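Local atomic coordinates of CDP-glucose-4,6-dehydratase (Yersinia pseudotuberculosis, PDB entry 1RKX), a protein that catalyses the NAD-dependent dehydration of CDP-D-glucose to CDP-4-dehydro-6-deoxy-D-glucose, as an extended short-chain dehydrogenase/reductase of the nucleotide-sugar 4,6-dehydratase type. Residues 194-199 with 231-236. Residues are numbered along the deposited sequence; the frame is centred on the assembly and turned at random.
With NAD (nicotinamide-adenine-dinucleotide), chain G.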
ATOM      1  N   GLY C 194      -3.340  16.901 -16.630  1.00 19.80           N
ATOM      2  CA  GLY C 194      -3.273  18.268 -16.153  1.00 20.90           C
ATOM      3  C   GLY C 194      -2.202  19.081 -16.854  1.00 21.72           C
ATOM      4  O   GLY C 194      -1.564  18.604 -17.796  1.00 19.96           O
ATOM      5  N   ASN C 195      -2.015  20.317 -16.403  1.00 20.59           N
ATOM      6  CA  ASN C 195      -0.993  21.201 -16.966  1.00 22.83           C
ATOM      7  C   ASN C 195      -1.099  21.316 -18.484  1.00 22.91           C
ATOM      8  O   ASN C 195      -0.098  21.235 -19.199  1.00 23.16           O
ATOM      9  CB  ASN C 195       0.390  20.668 -16.602  1.00 25.93           C
ATOM     10  CG  ASN C 195       0.455  20.157 -15.177  1.00 30.45           C
ATOM     11  OD1 ASN C 195       0.346  20.924 -14.220  1.00 29.40           O
ATOM     12  ND2 ASN C 195       0.618  18.847 -15.031  1.00 32.65           N
ATOM     13  N   VAL C 196      -2.314  21.510 -18.973  1.00 22.65           N
ATOM     14  CA  VAL C 196      -2.543  21.614 -20.402  1.00 25.49           C
ATOM     15  C   VAL C 196      -2.330  23.037 -20.897  1.00 21.50           C
ATOM     16  O   VAL C 196      -2.846  23.996 -20.313  1.00 20.43           O
ATOM     17  CB  VAL C 196      -3.973  21.159 -20.745  1.00 26.29           C
ATOM     18  CG1 VAL C 196      -4.204  21.255 -22.226  1.00 30.76           C
ATOM     19  CG2 VAL C 196      -4.186  19.731 -20.267  1.00 29.11           C
ATOM     20  N   ILE C 197      -1.553  23.176 -21.968  1.00 20.50           N
ATOM     21  CA  ILE C 197      -1.284  24.484 -22.544  1.00 21.20           C
ATOM     22  C   ILE C 197      -1.501  24.459 -24.055  1.00 21.06           C
ATOM     23  O   ILE C 197      -1.466  23.402 -24.688  1.00 19.95           O
ATOM     24  CB  ILE C 197       0.161  24.955 -22.242  1.00 22.02           C
ATOM     25  CG1 ILE C 197       1.166  23.889 -22.694  1.00 23.27           C
ATOM     26  CG2 ILE C 197       0.303  25.268 -20.749  1.00 22.89           C
ATOM     27  CD1 ILE C 197       2.624  24.306 -22.542  1.00 24.79           C
ATOM     28  N   GLY C 198      -1.738  25.631 -24.627  1.00 19.24           N
ATOM     29  CA  GLY C 198      -1.963  25.715 -26.053  1.00 22.21           C
ATOM     30  C   GLY C 198      -2.516  27.064 -26.466  1.00 22.25           C
ATOM     31  O   GLY C 198      -2.854  27.899 -25.628  1.00 21.55           O
ATOM     32  N   GLY C 199      -2.599  27.292 -27.769  1.00 21.90           N
ATOM     33  CA  GLY C 199      -3.147  28.551 -28.224  1.00 21.26           C
ATOM     34  C   GLY C 199      -4.626  28.555 -27.880  1.00 21.68           C
ATOM     35  O   GLY C 199      -5.274  27.504 -27.903  1.00 21.13           O
ATOM     36  N   PRO C 231       4.528  19.227 -15.321  1.00 27.58           N
ATOM     37  CA  PRO C 231       4.570  18.422 -16.543  1.00 27.52           C
ATOM     38  C   PRO C 231       3.675  19.016 -17.630  1.00 23.48           C
ATOM     39  O   PRO C 231       2.613  18.480 -17.942  1.00 23.39           O
ATOM     40  CB  PRO C 231       4.105  17.048 -16.066  1.00 26.38           C
ATOM     41  CG  PRO C 231       3.190  17.368 -14.936  1.00 29.38           C
ATOM     42  CD  PRO C 231       3.907  18.480 -14.212  1.00 26.18           C
ATOM     43  N   TRP C 232       4.117  20.133 -18.200  1.00 21.91           N
ATOM     44  CA  TRP C 232       3.363  20.810 -19.248  1.00 23.58           C
ATOM     45  C   TRP C 232       3.199  19.943 -20.494  1.00 21.88           C
ATOM     46  O   TRP C 232       4.093  19.182 -20.861  1.00 21.51           O
ATOM     47  CB  TRP C 232       4.055  22.120 -19.642  1.00 25.54           C
ATOM     48  CG  TRP C 232       4.260  23.067 -18.502  1.00 28.42           C
ATOM     49  CD1 TRP C 232       5.447  23.397 -17.912  1.00 29.08           C
ATOM     50  CD2 TRP C 232       3.247  23.796 -17.805  1.00 29.33           C
ATOM     51  NE1 TRP C 232       5.234  24.291 -16.891  1.00 30.93           N
ATOM     52  CE2 TRP C 232       3.891  24.553 -16.803  1.00 29.69           C
ATOM     53  CE3 TRP C 232       1.853  23.884 -17.931  1.00 30.22           C
ATOM     54  CZ2 TRP C 232       3.190  25.389 -15.927  1.00 31.45           C
ATOM     55  CZ3 TRP C 232       1.151  24.717 -17.060  1.00 30.76           C
ATOM     56  CH2 TRP C 232       1.824  25.460 -16.070  1.00 30.97           C
ATOM     57  N   GLN C 233       2.050  20.068 -21.143  1.00 20.39           N
ATOM     58  CA  GLN C 233       1.775  19.319 -22.365  1.00 18.89           C
ATOM     59  C   GLN C 233       0.797  20.095 -23.235  1.00 19.74           C
ATOM     60  O   GLN C 233      -0.115  20.757 -22.730  1.00 19.65           O
ATOM     61  CB  GLN C 233       1.194  17.943 -22.040  1.00 19.72           C
ATOM     62  CG  GLN C 233      -0.064  17.983 -21.182  1.00 20.40           C
ATOM     63  CD  GLN C 233      -0.567  16.602 -20.812  1.00 20.32           C
ATOM     64  OE1 GLN C 233      -1.365  16.447 -19.881  1.00 20.81           O
ATOM     65  NE2 GLN C 233      -0.114  15.589 -21.548  1.00 17.26           N
ATOM     66  N   HIS C 234       0.994  20.023 -24.546  1.00 20.11           N
ATOM     67  CA  HIS C 234       0.107  20.715 -25.464  1.00 19.01           C
ATOM     68  C   HIS C 234      -1.264  20.069 -25.317  1.00 18.40           C
ATOM     69  O   HIS C 234      -1.375  18.851 -25.134  1.00 18.14           O
ATOM     70  CB  HIS C 234       0.621  20.583 -26.899  1.00 18.78           C
ATOM     71  CG  HIS C 234      -0.097  21.455 -27.881  1.00 20.62           C
ATOM     72  ND1 HIS C 234      -1.345  21.147 -28.379  1.00 21.98           N
ATOM     73  CD2 HIS C 234       0.251  22.635 -28.444  1.00 22.80           C
ATOM     74  CE1 HIS C 234      -1.733  22.099 -29.209  1.00 20.63           C
ATOM     75  NE2 HIS C 234      -0.783  23.015 -29.266  1.00 24.24           N
ATOM     76  N   VAL C 235      -2.306  20.890 -25.393  1.00 18.49           N
ATOM     77  CA  VAL C 235      -3.674  20.418 -25.242  1.00 18.59           C
ATOM     78  C   VAL C 235      -4.029  19.230 -26.140  1.00 19.18           C
ATOM     79  O   VAL C 235      -4.826  18.377 -25.760  1.00 17.18           O
ATOM     80  CB  VAL C 235      -4.682  21.580 -25.473  1.00 19.04           C
ATOM     81  CG1 VAL C 235      -4.516  22.161 -26.875  1.00 18.59           C
ATOM     82  CG2 VAL C 235      -6.107  21.087 -25.244  1.00 20.64           C
ATOM     83  N   LEU C 236      -3.433  19.156 -27.326  1.00 18.15           N
ATOM     84  CA  LEU C 236      -3.740  18.048 -28.220  1.00 18.28           C
ATOM     85  C   LEU C 236      -3.186  16.696 -27.748  1.00 18.59           C
ATOM     86  O   LEU C 236      -3.669  15.648 -28.171  1.00 19.92           O
ATOM     87  CB  LEU C 236      -3.234  18.357 -29.632  1.00 18.12           C
ATOM     88  CG  LEU C 236      -3.853  19.595 -30.292  1.00 19.38           C
ATOM     89  CD1 LEU C 236      -3.240  19.801 -31.671  1.00 20.57           C
ATOM     90  CD2 LEU C 236      -5.374  19.429 -30.395  1.00 19.53           C
TER
HETATM   91  PA  NAD G 360     -12.421  25.842 -19.236  1.00 19.30           P
HETATM   92  O1A NAD G 360     -12.829  26.718 -18.117  1.00 17.42           O
HETATM   93  O2A NAD G 360     -11.840  26.502 -20.436  1.00 16.65           O
HETATM   94  O5B NAD G 360     -13.656  24.936 -19.724  1.00 17.95           O
HETATM   95  C5B NAD G 360     -14.654  24.534 -18.756  1.00 20.21           C
HETATM   96  C4B NAD G 360     -15.984  24.215 -19.442  1.00 18.90           C
HETATM   97  O4B NAD G 360     -16.834  23.867 -18.326  1.00 19.17           O
HETATM   98  C3B NAD G 360     -16.624  25.431 -20.094  1.00 17.88           C
HETATM   99  O3B NAD G 360     -17.023  25.038 -21.421  1.00 15.33           O
HETATM  100  C2B NAD G 360     -17.774  25.746 -19.156  1.00 17.82           C
HETATM  101  O2B NAD G 360     -18.876  26.440 -19.805  1.00 18.41           O
HETATM  102  C1B NAD G 360     -18.107  24.380 -18.615  1.00 18.30           C
HETATM  103  N9A NAD G 360     -18.881  24.439 -17.384  1.00 19.67           N
HETATM  104  C8A NAD G 360     -18.456  24.829 -16.141  1.00 19.70           C
HETATM  105  N7A NAD G 360     -19.412  24.786 -15.216  1.00 19.19           N
HETATM  106  C5A NAD G 360     -20.522  24.342 -15.908  1.00 20.48           C
HETATM  107  C6A NAD G 360     -21.849  24.094 -15.492  1.00 19.75           C
HETATM  108  N6A NAD G 360     -22.324  24.246 -14.273  1.00 21.75           N
HETATM  109  N1A NAD G 360     -22.736  23.652 -16.438  1.00 21.22           N
HETATM  110  C2A NAD G 360     -22.273  23.485 -17.719  1.00 19.89           C
HETATM  111  N3A NAD G 360     -21.072  23.683 -18.218  1.00 20.28           N
HETATM  112  C4A NAD G 360     -20.221  24.119 -17.250  1.00 19.51           C
HETATM  113  O3  NAD G 360     -11.437  24.767 -18.678  1.00 18.33           O
HETATM  114  PN  NAD G 360     -10.628  23.558 -19.427  1.00 24.80           P
HETATM  115  O1N NAD G 360      -9.215  23.900 -19.244  1.00 20.03           O
HETATM  116  O2N NAD G 360     -11.049  23.527 -20.851  1.00 20.63           O
HETATM  117  O5D NAD G 360     -11.005  22.292 -18.555  1.00 22.27           O
HETATM  118  C5D NAD G 360     -11.717  21.238 -19.212  1.00 19.96           C
HETATM  119  C4D NAD G 360     -11.920  20.078 -18.257  1.00 20.25           C
HETATM  120  O4D NAD G 360     -10.570  19.573 -17.989  1.00 18.53           O
HETATM  121  C3D NAD G 360     -12.505  20.355 -16.872  1.00 19.84           C
HETATM  122  O3D NAD G 360     -13.208  19.174 -16.437  1.00 18.57           O
HETATM  123  C2D NAD G 360     -11.254  20.590 -16.037  1.00 18.41           C
HETATM  124  O2D NAD G 360     -11.535  20.392 -14.641  1.00 14.64           O
HETATM  125  C1D NAD G 360     -10.333  19.540 -16.600  1.00 20.09           C
HETATM  126  N1N NAD G 360      -8.932  19.818 -16.306  1.00 19.94           N
HETATM  127  C2N NAD G 360      -8.194  20.802 -16.986  1.00 19.79           C
HETATM  128  C3N NAD G 360      -6.735  20.997 -16.716  1.00 21.71           C
HETATM  129  C7N NAD G 360      -6.022  22.012 -17.512  1.00 22.33           C
HETATM  130  O7N NAD G 360      -4.808  22.143 -17.289  1.00 21.74           O
HETATM  131  N7N NAD G 360      -6.619  22.780 -18.447  1.00 21.40           N
HETATM  132  C4N NAD G 360      -6.097  20.220 -15.585  1.00 21.57           C
HETATM  133  C5N NAD G 360      -7.030  19.239 -14.950  1.00 21.82           C
HETATM  134  C6N NAD G 360      -8.292  19.059 -15.278  1.00 20.82           C
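The nicotinamide end of the NAD pocket is backed by a short parallel strand pair, in which Val196 and Ile197 lie beside Gln233 and His234. Three backbone hydrogen bonds define the parallel register: Gln233 N gives to Asn195 O at 3.1 Å, Ile197 N to Gln233 O at 2.9 Å, and Val235 N to Ile197 O at 2.7 Å. Both hydrogen-bonding groups of Ile197 therefore serve the neighbouring strand, whereas the N-H of Val196 points to the cofactor: it reaches the carboxamide oxygen O7N of NAD over 3.1 Å in a nearly straight bond (167° at the hydrogen). Gly194 comes up to the nicotinamide itself, its CA 3.5 Å from C4N of NAD.

The side chains of Val196 and Gln233 lie on the same face of the pair, whereas those of Ile197 and His234 diverge. Val196 turns CG2 to the carboxamide and CG1 to Val235, and Phe20 of the helix 20-31 touches both valines. Away from the cofactor, Ile197 CG2 stands 3.5 Å from Trp232 CE3, the two side chains crossing at about a right angle. The methyl lies anti to the isoleucine's carbonyl carbon; CG1, at chi1 54°, is left between N and C and lies against the Gln233 carbonyl. Helices 207-216 and 322-338 complete this apolar side.

His234 closes the strand. Ile197 O sits over one face of its imidazole, offset toward the rim, while ND1 accepts from Leu236 N at 3.1 Å, almost in the ring plane, and NE2 is hydrogen-bonded to OE2 of Glu349. Bonds at both nitrogens should fix the ring's rotation, and the ND1 bond caps the start of helix 236-251. A backbone N-H holding the nicotinamide carboxamide just beyond the sixth Rossmann strand is characteristic of the short-chain dehydrogenase/reductase fold.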